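Local coordinates for protein alcohol dehydrogenase (Aeropyrum pernix, PDB 1H2B) that probably catalyses the NAD-dependent oxidation of alcohols at a zinc centre, and here holds the dinucleotide and octanoic acid, at residues C54-H59 against L77-V82; G170-R175 against G196-I201; A212-L217 against G231-V236. All coordinates share one frame; numbering follows the deposited sequence.

Contact 1. Residues C54-H59 against L77-V82. With ZN (zinc ion), chain J; NAJ (nicotinamide-adenine-dinucleotide (acidic form)), chain I; OCA (octanoic acid (caprylic acid)), chain H.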
loop_
_atom_site.group_PDB
_atom_site.type_symbol
_atom_site.label_atom_id
_atom_site.label_comp_id
_atom_site.label_asym_id
_atom_site.label_seq_id
_atom_site.Cartn_x
_atom_site.Cartn_y
_atom_site.Cartn_z
ATOM N N CYS B 54 -11.580 30.410 7.860
ATOM C CA CYS B 54 -10.535 29.471 8.221
ATOM C C CYS B 54 -9.405 30.155 8.980
ATOM O O CYS B 54 -9.139 31.345 8.741
ATOM C CB CYS B 54 -9.996 28.879 6.901
ATOM S SG CYS B 54 -8.722 27.585 7.074
ATOM N N HIS B 55 -8.686 29.424 9.836
ATOM C CA HIS B 55 -7.491 30.049 10.385
ATOM C C HIS B 55 -6.500 30.516 9.302
ATOM O O HIS B 55 -5.728 31.456 9.514
ATOM C CB HIS B 55 -6.815 29.140 11.426
ATOM C CG HIS B 55 -6.020 29.887 12.462
ATOM N ND1 HIS B 55 -6.352 29.850 13.793
ATOM C CD2 HIS B 55 -4.931 30.690 12.354
ATOM C CE1 HIS B 55 -5.495 30.600 14.476
ATOM N NE2 HIS B 55 -4.619 31.116 13.630
ATOM N N THR B 56 -6.523 29.895 8.121
ATOM C CA THR B 56 -5.710 30.380 7.029
ATOM C C THR B 56 -6.023 31.820 6.665
ATOM O O THR B 56 -5.129 32.524 6.168
ATOM C CB THR B 56 -5.915 29.486 5.818
ATOM O OG1 THR B 56 -5.224 28.259 6.076
ATOM C CG2 THR B 56 -5.280 30.112 4.538
ATOM N N ASP B 57 -7.271 32.225 6.880
ATOM C CA ASP B 57 -7.645 33.640 6.627
ATOM C C ASP B 57 -6.921 34.609 7.548
ATOM O O ASP B 57 -6.527 35.700 7.091
ATOM C CB ASP B 57 -9.155 33.799 6.651
ATOM C CG ASP B 57 -9.783 32.983 5.554
ATOM O OD1 ASP B 57 -10.820 32.313 5.776
ATOM O OD2 ASP B 57 -9.213 32.965 4.450
ATOM N N LEU B 58 -6.673 34.201 8.791
ATOM C CA LEU B 58 -5.832 35.020 9.662
ATOM C C LEU B 58 -4.397 35.054 9.166
ATOM O O LEU B 58 -3.758 36.117 9.112
ATOM C CB LEU B 58 -5.881 34.493 11.087
ATOM C CG LEU B 58 -7.214 34.527 11.821
ATOM C CD1 LEU B 58 -7.101 33.659 13.045
ATOM C CD2 LEU B 58 -7.451 35.990 12.217
ATOM N N HIS B 59 -3.865 33.893 8.792
ATOM C CA HIS B 59 -2.544 33.840 8.198
ATOM C C HIS B 59 -2.456 34.721 6.952
ATOM O O HIS B 59 -1.453 35.401 6.761
ATOM C CB HIS B 59 -2.106 32.398 7.861
ATOM C CG HIS B 59 -2.065 31.449 9.034
ATOM N ND1 HIS B 59 -1.690 31.818 10.310
ATOM C CD2 HIS B 59 -2.340 30.127 9.098
ATOM C CE1 HIS B 59 -1.770 30.767 11.112
ATOM N NE2 HIS B 59 -2.116 29.719 10.390
ATOM N N LEU B 77 -11.388 37.456 -0.102
ATOM C CA LEU B 77 -11.002 36.187 0.550
ATOM C C LEU B 77 -12.200 35.234 0.537
ATOM O O LEU B 77 -13.314 35.591 0.117
ATOM C CB LEU B 77 -10.521 36.427 1.990
ATOM C CG LEU B 77 -9.216 37.202 2.218
ATOM C CD1 LEU B 77 -8.564 36.798 3.583
ATOM C CD2 LEU B 77 -8.231 37.284 1.091
ATOM N N GLY B 78 -11.957 34.014 1.016
ATOM C CA GLY B 78 -13.010 33.018 1.307
ATOM C C GLY B 78 -12.832 31.792 0.425
ATOM O O GLY B 78 -13.146 31.851 -0.773
ATOM N N HIS B 79 -12.384 30.676 1.002
ATOM C CA HIS B 79 -12.094 29.485 0.184
ATOM C C HIS B 79 -12.838 28.230 0.657
ATOM O O HIS B 79 -12.467 27.100 0.273
ATOM C CB HIS B 79 -10.574 29.200 0.160
ATOM C CG HIS B 79 -9.984 29.050 1.528
ATOM N ND1 HIS B 79 -9.546 30.134 2.267
ATOM C CD2 HIS B 79 -9.700 27.944 2.267
ATOM C CE1 HIS B 79 -9.070 29.696 3.423
ATOM N NE2 HIS B 79 -9.170 28.380 3.459
ATOM N N GLU B 80 -13.919 28.428 1.378
ATOM C CA GLU B 80 -14.666 27.332 1.984
ATOM C C GLU B 80 -16.133 27.572 1.700
ATOM O O GLU B 80 -16.917 28.049 2.523
ATOM C CB GLU B 80 -14.313 27.262 3.495
ATOM C CG GLU B 80 -14.959 26.093 4.221
ATOM C CD GLU B 80 -14.410 25.986 5.629
ATOM O OE1 GLU B 80 -15.026 26.590 6.516
ATOM O OE2 GLU B 80 -13.369 25.326 5.818
ATOM N N ASN B 81 -16.540 27.193 0.476
ATOM C CA ASN B 81 -17.773 27.764 -0.076
ATOM C C ASN B 81 -18.843 26.784 -0.497
ATOM O O ASN B 81 -18.550 25.792 -1.141
ATOM C CB ASN B 81 -17.393 28.612 -1.289
ATOM C CG ASN B 81 -16.424 29.718 -0.881
ATOM O OD1 ASN B 81 -16.740 30.469 0.042
ATOM N ND2 ASN B 81 -15.301 29.841 -1.580
ATOM N N VAL B 82 -20.085 27.117 -0.161
ATOM C CA VAL B 82 -21.269 26.448 -0.722
ATOM C C VAL B 82 -22.215 27.501 -1.282
ATOM O O VAL B 82 -22.146 28.681 -0.875
ATOM C CB VAL B 82 -22.063 25.607 0.316
ATOM C CG1 VAL B 82 -21.274 24.319 0.685
ATOM C CG2 VAL B 82 -22.457 26.445 1.544
HETATM ZN ZN ZN J . -8.533 27.026 4.888
HETATM P PA NAJ I . -8.756 26.995 14.503
HETATM O O1A NAJ I . -8.299 28.348 14.973
HETATM O O2A NAJ I . -10.259 26.731 14.311
HETATM O O5B NAJ I . -8.340 25.834 15.517
HETATM C C5B NAJ I . -7.072 25.818 16.188
HETATM C C4B NAJ I . -7.332 25.017 17.453
HETATM O O4B NAJ I . -6.050 24.786 18.071
HETATM C C3B NAJ I . -8.254 25.719 18.450
HETATM O O3B NAJ I . -9.293 24.846 18.923
HETATM C C2B NAJ I . -7.230 26.081 19.516
HETATM O O2B NAJ I . -7.789 26.261 20.826
HETATM C C1B NAJ I . -6.225 24.923 19.474
HETATM N N9A NAJ I . -4.916 25.216 20.056
HETATM C C8A NAJ I . -4.189 26.414 20.105
HETATM N N7A NAJ I . -2.998 26.190 20.723
HETATM C C5A NAJ I . -2.959 24.872 21.076
HETATM C C6A NAJ I . -2.026 24.093 21.716
HETATM N N6A NAJ I . -0.872 24.580 22.192
HETATM N N1A NAJ I . -2.278 22.753 21.855
HETATM C C2A NAJ I . -3.466 22.178 21.440
HETATM N N3A NAJ I . -4.387 22.960 20.835
HETATM C C4A NAJ I . -4.136 24.285 20.663
HETATM O O3 NAJ I . -7.947 26.701 13.167
HETATM P PN NAJ I . -8.401 25.871 11.859
HETATM O O1N NAJ I . -9.100 26.746 10.925
HETATM O O2N NAJ I . -9.020 24.598 12.278
HETATM O O5D NAJ I . -6.958 25.640 11.193
HETATM C C5D NAJ I . -6.039 24.788 11.873
HETATM C C4D NAJ I . -4.665 24.927 11.238
HETATM O O4D NAJ I . -4.701 24.266 9.961
HETATM C C3D NAJ I . -4.264 26.369 10.928
HETATM O O3D NAJ I . -2.828 26.449 10.961
HETATM C C2D NAJ I . -4.746 26.555 9.482
HETATM O O2D NAJ I . -4.123 27.586 8.769
HETATM C C1D NAJ I . -4.350 25.170 8.941
HETATM N N1N NAJ I . -4.935 24.722 7.677
HETATM C C2N NAJ I . -4.200 23.820 6.965
HETATM C C3N NAJ I . -4.710 23.295 5.790
HETATM C C7N NAJ I . -3.874 22.355 4.985
HETATM O O7N NAJ I . -4.418 21.970 3.818
HETATM N N7N NAJ I . -2.703 21.836 5.366
HETATM C C4N NAJ I . -6.010 23.647 5.297
HETATM C C5N NAJ I . -6.785 24.450 6.181
HETATM C C6N NAJ I . -6.237 24.999 7.325
HETATM C C1 OCA H . -6.222 26.262 3.266
HETATM C C2 OCA H . -4.714 26.326 2.985
HETATM C C3 OCA H . -4.403 25.862 1.552
HETATM C C4 OCA H . -3.021 26.239 1.044
HETATM C C5 OCA H . -2.915 25.880 -0.438
HETATM C C6 OCA H . -1.482 26.025 -0.944
HETATM C C7 OCA H . -1.296 25.578 -2.390
HETATM C C8 OCA H . 0.156 25.769 -2.789
HETATM O O1 OCA H . -6.692 26.772 4.321
HETATM O O2 OCA H . -6.985 25.676 2.469
HETATM O O HOH W 1 -9.546 32.780 1.969
HETATM O O HOH W 2 -12.118 30.810 3.913
#
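H79 meets C54, T56 and D57 with its ring, and its path starts at CB. There the first torsion (chi1 56°) sets CG between the backbone N and the carbonyl carbon, which turns the ring toward the helix after C54. On one flank ND1 donates to water 1 at 2.7 Å. That water lies in the ring plane, accepts from G78 N as well, and donates to D57 OD2. D57 OD2 lies at the ring edge, near the ring plane, 3.4 Å from CE1. The D57 and H79 side chains run past one another in opposite senses, with carboxylate and ring planes 64° apart. Oblique to the ring, T56 CB comes to CE1 and C54 CB to NE2 (3.6 Å). CD2 on the other flank is 3.5 Å from O2 of the octanoic acid. NE2, at the tip, binds the zinc ion at 2.1 Å. C54 SG binds it at 2.3 Å, and the fatty acid O1 and D168 complete the set.

D57 is a second-shell residue: through water 1 it holds H79 ND1 and probably helps fix the turn of the ring, while water 2 ties D57 OD1 to H79 N. C54 is the N-cap, its SG accepting from T56 N, and D57 OD1 accepts from C54 N in return (2.9 Å, 172°), a capping box. T56 OG1 donates to the fatty acid O1 at 2.7 Å. The arrangement is typical of the catalytic zinc site of the zinc-containing alcohol dehydrogenases, with octanoic acid probably in the place of substrate.

Contact 2. Residues G170-R175 against G196-I201. With NAJ (nicotinamide-adenine-dinucleotide (acidic form)), chain I.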
loop_
_atom_site.group_PDB
_atom_site.type_symbol
_atom_site.label_atom_id
_atom_site.label_comp_id
_atom_site.label_asym_id
_atom_site.label_seq_id
_atom_site.Cartn_x
_atom_site.Cartn_y
_atom_site.Cartn_z
ATOM N N GLY B 170 -13.215 20.316 6.314
ATOM C CA GLY B 170 -13.565 18.899 6.288
ATOM C C GLY B 170 -12.665 18.082 5.378
ATOM O O GLY B 170 -12.157 17.039 5.813
ATOM N N ILE B 171 -12.491 18.538 4.136
ATOM C CA ILE B 171 -11.719 17.747 3.161
ATOM C C ILE B 171 -10.258 17.604 3.683
ATOM O O ILE B 171 -9.667 16.528 3.543
ATOM C CB ILE B 171 -11.821 18.346 1.743
ATOM C CG1 ILE B 171 -11.105 17.433 0.740
ATOM C CG2 ILE B 171 -11.248 19.799 1.695
ATOM C CD1 ILE B 171 -10.986 18.023 -0.669
ATOM N N THR B 172 -9.724 18.672 4.279
ATOM C CA THR B 172 -8.348 18.613 4.799
ATOM C C THR B 172 -8.262 17.586 5.931
ATOM O O THR B 172 -7.334 16.739 5.972
ATOM C CB THR B 172 -7.902 19.991 5.288
ATOM O OG1 THR B 172 -8.014 20.920 4.212
ATOM C CG2 THR B 172 -6.420 19.939 5.718
ATOM N N ALA B 173 -9.227 17.625 6.866
ATOM C CA ALA B 173 -9.231 16.646 7.941
ATOM C C ALA B 173 -9.386 15.233 7.365
ATOM O O ALA B 173 -8.733 14.318 7.838
ATOM C CB ALA B 173 -10.370 16.955 8.950
ATOM N N TYR B 174 -10.211 15.071 6.328
ATOM C CA TYR B 174 -10.467 13.747 5.750
ATOM C C TYR B 174 -9.255 13.139 5.059
ATOM O O TYR B 174 -8.916 11.966 5.330
ATOM C CB TYR B 174 -11.674 13.866 4.753
ATOM C CG TYR B 174 -12.072 12.555 4.163
ATOM C CD1 TYR B 174 -11.795 12.274 2.830
ATOM C CD2 TYR B 174 -12.770 11.627 4.939
ATOM C CE1 TYR B 174 -12.152 11.072 2.276
ATOM C CE2 TYR B 174 -13.145 10.411 4.403
ATOM C CZ TYR B 174 -12.819 10.142 3.070
ATOM O OH TYR B 174 -13.212 8.920 2.547
ATOM N N ARG B 175 -8.555 13.934 4.233
ATOM C CA ARG B 175 -7.315 13.428 3.637
ATOM C C ARG B 175 -6.300 13.085 4.701
ATOM O O ARG B 175 -5.620 12.042 4.622
ATOM C CB ARG B 175 -6.717 14.422 2.648
ATOM C CG ARG B 175 -5.458 13.884 1.948
ATOM C CD ARG B 175 -5.020 14.876 0.908
ATOM N NE ARG B 175 -3.794 14.575 0.179
ATOM C CZ ARG B 175 -3.738 14.029 -1.025
ATOM N NH1 ARG B 175 -4.833 13.612 -1.646
ATOM N NH2 ARG B 175 -2.575 13.885 -1.631
ATOM N N GLY B 196 -10.191 22.362 16.656
ATOM C CA GLY B 196 -10.640 23.585 16.026
ATOM C C GLY B 196 -11.580 23.329 14.876
ATOM O O GLY B 196 -12.292 22.321 14.858
ATOM N N GLY B 197 -11.592 24.240 13.905
ATOM C CA GLY B 197 -12.503 24.047 12.778
ATOM C C GLY B 197 -12.191 22.757 12.038
ATOM O O GLY B 197 -13.089 21.972 11.737
ATOM N N LEU B 198 -10.901 22.514 11.757
ATOM C CA LEU B 198 -10.512 21.245 11.177
ATOM C C LEU B 198 -10.544 20.107 12.232
ATOM O O LEU B 198 -11.073 19.010 11.965
ATOM C CB LEU B 198 -9.085 21.339 10.623
ATOM C CG LEU B 198 -8.989 21.859 9.217
ATOM C CD1 LEU B 198 -9.299 23.351 9.140
ATOM C CD2 LEU B 198 -7.582 21.532 8.721
ATOM N N GLY B 199 -9.966 20.364 13.412
ATOM C CA GLY B 199 -9.775 19.321 14.389
ATOM C C GLY B 199 -11.052 18.655 14.891
ATOM O O GLY B 199 -11.041 17.441 15.111
ATOM N N HIS B 200 -12.116 19.429 15.110
ATOM C CA HIS B 200 -13.345 18.821 15.615
ATOM C C HIS B 200 -13.971 17.906 14.580
ATOM O O HIS B 200 -14.602 16.897 14.922
ATOM C CB HIS B 200 -14.306 19.890 16.146
ATOM C CG HIS B 200 -15.242 20.423 15.109
ATOM N ND1 HIS B 200 -14.864 21.381 14.206
ATOM C CD2 HIS B 200 -16.558 20.161 14.865
ATOM C CE1 HIS B 200 -15.889 21.671 13.418
ATOM N NE2 HIS B 200 -16.936 20.957 13.808
ATOM N N ILE B 201 -13.717 18.183 13.292
ATOM C CA ILE B 201 -14.118 17.258 12.253
ATOM C C ILE B 201 -13.245 16.035 12.290
ATOM O O ILE B 201 -13.724 14.906 12.208
ATOM C CB ILE B 201 -14.079 17.947 10.855
ATOM C CG1 ILE B 201 -15.033 19.160 10.889
ATOM C CG2 ILE B 201 -14.517 16.958 9.775
ATOM C CD1 ILE B 201 -15.019 20.009 9.592
HETATM P PA NAJ I . -8.756 26.995 14.503
HETATM O O1A NAJ I . -8.299 28.348 14.973
HETATM O O2A NAJ I . -10.259 26.731 14.311
HETATM O O5B NAJ I . -8.340 25.834 15.517
HETATM C C5B NAJ I . -7.072 25.818 16.188
HETATM C C4B NAJ I . -7.332 25.017 17.453
HETATM O O4B NAJ I . -6.050 24.786 18.071
HETATM C C3B NAJ I . -8.254 25.719 18.450
HETATM O O3B NAJ I . -9.293 24.846 18.923
HETATM C C2B NAJ I . -7.230 26.081 19.516
HETATM O O2B NAJ I . -7.789 26.261 20.826
HETATM C C1B NAJ I . -6.225 24.923 19.474
HETATM N N9A NAJ I . -4.916 25.216 20.056
HETATM C C8A NAJ I . -4.189 26.414 20.105
HETATM N N7A NAJ I . -2.998 26.190 20.723
HETATM C C5A NAJ I . -2.959 24.872 21.076
HETATM C C6A NAJ I . -2.026 24.093 21.716
HETATM N N6A NAJ I . -0.872 24.580 22.192
HETATM N N1A NAJ I . -2.278 22.753 21.855
HETATM C C2A NAJ I . -3.466 22.178 21.440
HETATM N N3A NAJ I . -4.387 22.960 20.835
HETATM C C4A NAJ I . -4.136 24.285 20.663
HETATM O O3 NAJ I . -7.947 26.701 13.167
HETATM P PN NAJ I . -8.401 25.871 11.859
HETATM O O1N NAJ I . -9.100 26.746 10.925
HETATM O O2N NAJ I . -9.020 24.598 12.278
HETATM O O5D NAJ I . -6.958 25.640 11.193
HETATM C C5D NAJ I . -6.039 24.788 11.873
HETATM C C4D NAJ I . -4.665 24.927 11.238
HETATM O O4D NAJ I . -4.701 24.266 9.961
HETATM C C3D NAJ I . -4.264 26.369 10.928
HETATM O O3D NAJ I . -2.828 26.449 10.961
HETATM C C2D NAJ I . -4.746 26.555 9.482
HETATM O O2D NAJ I . -4.123 27.586 8.769
HETATM C C1D NAJ I . -4.350 25.170 8.941
HETATM N N1N NAJ I . -4.935 24.722 7.677
HETATM C C2N NAJ I . -4.200 23.820 6.965
HETATM C C3N NAJ I . -4.710 23.295 5.790
HETATM C C7N NAJ I . -3.874 22.355 4.985
HETATM O O7N NAJ I . -4.418 21.970 3.818
HETATM N N7N NAJ I . -2.703 21.836 5.366
HETATM C C4N NAJ I . -6.010 23.647 5.297
HETATM C C5N NAJ I . -6.785 24.450 6.181
HETATM C C6N NAJ I . -6.237 24.999 7.325
#
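T172 and L198 touch through CG2 and CD2 at 3.6 Å, beside the flat nicotinamide end of the dinucleotide. T172 CG2 reaches the carboxamide, with O7N 3.4 Å away, and OG1 is near ring atom C4N. That hydroxyl has its bond to D168 O, in its own helix. The other flat group is the H200 ring. I201 CG1 lies over one of its faces, 3.7 Å above the plane and toward the rim. At its edge are G196 O and G197 CA. H200 ND1 donates to G196 O at 2.8 Å, almost in the ring plane. H200 N reaches the same oxygen from the opposite face of the carbonyl plane, so two bonds grip it.

The two helices cross at -52°, with axes 8.5 Å apart. A173 CB faces L198 O and lies near I201 CG2. I201 CD1 rests on the backbone of G170, 3.8 Å from G170 N. Chi1 of -86° puts L198 CG beside its backbone N, and chi2 of 72° then sends CD2 to T172 and CD1 to the phosphate oxygen O2N. Cutting L198 back to an alanine would probably open a gap between T172 and the phosphate, and T172 CG2 would lose the CD2 methyl it packs on.

G196, in the turn, and G199, in the first turn of the helix, fit a Rossmann-type GxGxxG pattern. A side chain on G196 would run into O5B of the dinucleotide. G197 N donates to phosphate oxygen O2A. L198 N donates to O2N at 2.9 Å, nearly straight. The helices meet through aliphatic groups and backbone, with no hydrogen bond between the two segments. The polar work falls to backbone amides at the start of helix 197-209, whose positive end would probably help to offset the charge of the pyrophosphate.

Contact 3. Residues A212-L217 against G231-V236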
loop_
_atom_site.group_PDB
_atom_site.type_symbol
_atom_site.label_atom_id
_atom_site.label_comp_id
_atom_site.label_asym_id
_atom_site.label_seq_id
_atom_site.Cartn_x
_atom_site.Cartn_y
_atom_site.Cartn_z
ATOM N N ALA B 212 -8.920 3.236 16.123
ATOM C CA ALA B 212 -7.957 3.670 17.098
ATOM C C ALA B 212 -8.583 4.344 18.301
ATOM O O ALA B 212 -9.723 4.838 18.218
ATOM C CB ALA B 212 -6.953 4.613 16.454
ATOM N N THR B 213 -7.837 4.317 19.401
ATOM C CA THR B 213 -8.181 5.072 20.624
ATOM C C THR B 213 -7.788 6.529 20.371
ATOM O O THR B 213 -6.619 6.793 20.079
ATOM C CB THR B 213 -7.422 4.491 21.816
ATOM O OG1 THR B 213 -7.883 3.133 22.022
ATOM C CG2 THR B 213 -7.789 5.220 23.084
ATOM N N VAL B 214 -8.747 7.436 20.538
ATOM C CA VAL B 214 -8.574 8.835 20.141
ATOM C C VAL B 214 -8.291 9.694 21.373
ATOM O O VAL B 214 -9.100 9.744 22.315
ATOM C CB VAL B 214 -9.813 9.352 19.429
ATOM C CG1 VAL B 214 -9.642 10.834 19.093
ATOM C CG2 VAL B 214 -10.050 8.521 18.154
ATOM N N ILE B 215 -7.133 10.356 21.394
ATOM C CA ILE B 215 -6.782 11.293 22.488
ATOM C C ILE B 215 -6.808 12.710 21.867
ATOM O O ILE B 215 -6.028 12.982 20.913
ATOM C CB ILE B 215 -5.370 11.014 23.040
ATOM C CG1 ILE B 215 -5.248 9.543 23.543
ATOM C CG2 ILE B 215 -5.024 12.027 24.175
ATOM C CD1 ILE B 215 -3.808 9.117 23.818
ATOM N N ALA B 216 -7.686 13.595 22.335
ATOM C CA ALA B 216 -7.793 14.940 21.709
ATOM C C ALA B 216 -7.146 15.946 22.641
ATOM O O ALA B 216 -7.404 15.916 23.880
ATOM C CB ALA B 216 -9.239 15.334 21.463
ATOM N N LEU B 217 -6.348 16.859 22.071
ATOM C CA LEU B 217 -5.665 17.905 22.848
ATOM C C LEU B 217 -6.161 19.270 22.452
ATOM O O LEU B 217 -6.351 19.565 21.269
ATOM C CB LEU B 217 -4.159 17.866 22.535
ATOM C CG LEU B 217 -3.368 16.867 23.405
ATOM C CD1 LEU B 217 -3.808 15.447 23.168
ATOM C CD2 LEU B 217 -1.866 16.961 23.116
ATOM N N GLY B 231 -16.758 12.107 20.620
ATOM C CA GLY B 231 -16.332 10.728 20.721
ATOM C C GLY B 231 -14.890 10.478 21.113
ATOM O O GLY B 231 -14.452 9.326 21.047
ATOM N N ALA B 232 -14.131 11.514 21.476
ATOM C CA ALA B 232 -12.758 11.265 21.901
ATOM C C ALA B 232 -12.771 10.340 23.110
ATOM O O ALA B 232 -13.613 10.508 24.025
ATOM C CB ALA B 232 -12.008 12.585 22.274
ATOM N N ASP B 233 -11.831 9.400 23.148
ATOM C CA ASP B 233 -11.728 8.471 24.257
ATOM C C ASP B 233 -11.123 9.132 25.487
ATOM O O ASP B 233 -11.443 8.773 26.633
ATOM C CB ASP B 233 -10.934 7.241 23.827
ATOM C CG ASP B 233 -11.641 6.504 22.743
ATOM O OD1 ASP B 233 -11.248 6.555 21.555
ATOM O OD2 ASP B 233 -12.722 5.904 23.001
ATOM N N HIS B 234 -10.229 10.089 25.244
ATOM C CA HIS B 234 -9.539 10.794 26.304
ATOM C C HIS B 234 -9.321 12.197 25.788
ATOM O O HIS B 234 -9.133 12.408 24.575
ATOM C CB HIS B 234 -8.162 10.185 26.631
ATOM C CG HIS B 234 -8.223 8.794 27.146
ATOM N ND1 HIS B 234 -8.543 8.491 28.453
ATOM C CD2 HIS B 234 -8.028 7.608 26.520
ATOM C CE1 HIS B 234 -8.560 7.182 28.609
ATOM N NE2 HIS B 234 -8.240 6.623 27.453
ATOM N N VAL B 235 -9.384 13.171 26.696
ATOM C CA VAL B 235 -8.974 14.524 26.305
ATOM C C VAL B 235 -7.882 15.006 27.211
ATOM O O VAL B 235 -7.807 14.615 28.393
ATOM C CB VAL B 235 -10.156 15.527 26.273
ATOM C CG1 VAL B 235 -11.217 15.030 25.306
ATOM C CG2 VAL B 235 -10.753 15.757 27.687
ATOM N N VAL B 236 -7.062 15.913 26.677
ATOM C CA VAL B 236 -5.897 16.396 27.396
ATOM C C VAL B 236 -5.789 17.907 27.218
ATOM O O VAL B 236 -5.844 18.436 26.093
ATOM C CB VAL B 236 -4.618 15.719 26.845
ATOM C CG1 VAL B 236 -3.331 16.512 27.259
ATOM C CG2 VAL B 236 -4.563 14.280 27.231
HETATM O O HOH W 3 -11.945 4.415 20.114
#
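D233 keeps CG beside its own backbone N (chi1 -63°), and this carries OD1 to V214 N. The bond is 2.8 Å long and almost straight (175°). It uses the anti lone pair of OD1, the one turned away from the other carboxylate oxygen. V236 has CG1 anti to its N (chi1 162°), which leaves CG2 to meet I215 CG2 at 3.8 Å. The T213 and D233 side chains cross at about a right angle, T213 CG2 meeting D233 CB. Water 3 lies 2.7 Å from D233 OD1 and also contacts A212 O. K207 is a long, weak ion partner of the same carboxylate oxygen.

V214 O takes two donors where the strands begin to pair: D233 N at 2.9 Å and H234 N at 3.2 Å. The pairing then runs on as a regular parallel one. A216 N donates to H234 O at 2.9 Å, and V236 N to A216 O at 2.8 Å. I215 CA, V235 CA and L217 CA add CA-H...O contacts to facing carbonyls.

The two strands belong to a beta-alpha-beta crossover of the Rossmann domain, with helix 221-229 between them. G231 follows that helix with positive phi, in a Schellman motif. Strand 234-237 is the outermost on its side of the parallel sheet in this chain. Strand 213-218 is bonded on its other flank to strand 189-193.

I215, L217, H234 and V236 share one face of the sheet. L217 and V236 run alongside each other in the same direction there, with L217 CD1 3.8 Å from V236 CB. Helix 242-249 covers I215, H234 and V236. On the other face A216 CB meets A232 CB, and A227 of helix 221-229 packs on both alanines and on V235.

The contacts follow one another along the chain, each closing before the next opens. Contact 1 lies in the GroES-like catalytic part. Contact 3 is at the edge of the six-stranded parallel sheet of the Rossmann domain, and contact 2 lies between them. Centres are about 13 Å apart for contacts 1 and 2, 15 Å for contacts 2 and 3, and 27 Å for contacts 1 and 3. Contacts 1 and 2 both touch the dinucleotide. Helix 197-209 of contact 2 leads directly into strand 213-218 of contact 3, where L217 also lines the dinucleotide pocket. One bound cofactor thus spans the way from the zinc centre to the nucleotide-binding sheet.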